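PDB 6PV5: putative O-GlcNAcase nagJ from Clostridium perfringens, which probably hydrolyses terminal N-acetylglucosamine from glycoconjugates as a family 84 glycoside hydrolase, with this chain covering the N-terminal, catalytic and following helical regions. Local coordinates for residues A[445-450]-A[473-478]. Sequence-based numbering, arbitrary orientation.
Sequences SKISTL and EIIAGE
I475 packs against K446, I447 and L450, and every contact it makes there is apolar; no hydrogen bond joins 445-450 to 473-478. Its CD1 lies 3.6 Å from K446 CB, the two side chains crossing at about a right angle. Its CG1 meets the CD1 branch of L450 at 3.7 Å, while its CB packs 3.8 Å from I447 CG1. Both side-chain torsions of I475 are near -60° (chi1 -65°, chi2 -61°): chi1 sets CG1 beside the backbone N and CG2 near I447, and chi2 then folds CD1 back to K446 and L450. A second isoleucine adds to the grip on L450, whose CD1 also sits 3.7 Å from I474 CG2.

The helix 446-457 follows the eighth strand, 431-436, of the parallel (beta/alpha)8 barrel, and the contact joins the N-terminal part of helix 446-457 to the last turn of helix 464-476. M211 of helix 202-214 also touches K446 and L450.

Polar groups point elsewhere. The extended K446 chain runs past I475 and delivers NZ to salt bridges with D207 and D443. Within 445-450, S445 O accepts both T449 N and, at 2.8 Å, T449 OG1, the hydroxyl approaching 44° out of the carbonyl plane.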
# COMPACT_ATOMS: atom_id res chain seq x y z
N SER A 445 -3.99 7.56 -3.60
CA SER A 445 -3.80 6.25 -2.98
C SER A 445 -2.39 6.12 -2.40
O SER A 445 -2.10 5.20 -1.66
CB SER A 445 -4.02 5.15 -3.97
OG SER A 445 -5.40 4.90 -4.14
N LYS A 446 -1.48 7.01 -2.77
CA LYS A 446 -0.09 6.73 -2.45
C LYS A 446 0.22 6.71 -0.95
O LYS A 446 0.98 5.88 -0.52
CB LYS A 446 0.86 7.62 -3.26
CG LYS A 446 0.85 7.28 -4.74
CD LYS A 446 1.83 8.12 -5.53
CE LYS A 446 1.73 7.87 -7.03
NZ LYS A 446 2.64 8.78 -7.76
N ILE A 447 -0.30 7.67 -0.17
CA ILE A 447 0.01 7.73 1.24
C ILE A 447 -0.31 6.40 1.93
O ILE A 447 0.58 5.83 2.57
CB ILE A 447 -0.59 8.97 1.95
CG1 ILE A 447 0.08 10.26 1.46
CG2 ILE A 447 -0.46 8.86 3.46
CD1 ILE A 447 -0.82 11.47 1.52
N SER A 448 -1.53 5.89 1.75
CA SER A 448 -1.92 4.65 2.40
C SER A 448 -1.06 3.50 1.90
O SER A 448 -0.54 2.73 2.70
CB SER A 448 -3.40 4.37 2.24
OG SER A 448 -4.16 5.50 2.67
N THR A 449 -0.89 3.40 0.57
CA THR A 449 -0.11 2.35 -0.06
C THR A 449 1.32 2.29 0.50
O THR A 449 1.86 1.20 0.69
CB THR A 449 -0.12 2.46 -1.59
OG1 THR A 449 -1.48 2.50 -2.01
CG2 THR A 449 0.51 1.25 -2.25
N LEU A 450 1.93 3.45 0.75
CA LEU A 450 3.30 3.46 1.26
C LEU A 450 3.34 2.95 2.70
O LEU A 450 4.33 2.32 3.08
CB LEU A 450 3.88 4.88 1.19
CG LEU A 450 4.25 5.38 -0.20
CD1 LEU A 450 4.54 6.87 -0.15
CD2 LEU A 450 5.46 4.62 -0.74
N GLU A 473 5.24 12.79 4.32
CA GLU A 473 6.43 13.57 3.98
C GLU A 473 6.90 13.20 2.57
O GLU A 473 7.29 14.07 1.79
CB GLU A 473 7.54 13.30 4.99
CG GLU A 473 8.83 14.05 4.69
CD GLU A 473 9.85 14.02 5.82
OE1 GLU A 473 10.23 12.90 6.28
OE2 GLU A 473 10.26 15.11 6.26
N ILE A 474 6.88 11.90 2.25
CA ILE A 474 7.32 11.44 0.94
C ILE A 474 6.42 12.06 -0.13
O ILE A 474 6.89 12.42 -1.19
CB ILE A 474 7.31 9.90 0.89
CG1 ILE A 474 8.47 9.31 1.70
CG2 ILE A 474 7.28 9.38 -0.56
CD1 ILE A 474 8.33 7.83 2.01
N ILE A 475 5.11 12.15 0.13
CA ILE A 475 4.14 12.48 -0.90
C ILE A 475 3.92 13.99 -0.98
O ILE A 475 3.77 14.53 -2.09
CB ILE A 475 2.84 11.65 -0.72
CG1 ILE A 475 3.10 10.16 -0.92
CG2 ILE A 475 1.70 12.13 -1.61
CD1 ILE A 475 3.60 9.81 -2.31
N ALA A 476 3.97 14.69 0.17
CA ALA A 476 3.58 16.10 0.23
C ALA A 476 4.78 17.03 0.39
O ALA A 476 4.64 18.26 0.30
CB ALA A 476 2.57 16.31 1.35
N GLY A 477 5.95 16.47 0.73
CA GLY A 477 7.18 17.24 0.78
C GLY A 477 7.14 18.34 1.83
O GLY A 477 6.85 18.10 3.00
N GLU A 478 7.43 19.57 1.39
CA GLU A 478 7.44 20.74 2.25
C GLU A 478 6.04 21.03 2.80
O GLU A 478 5.91 21.72 3.80
CB GLU A 478 8.01 21.93 1.48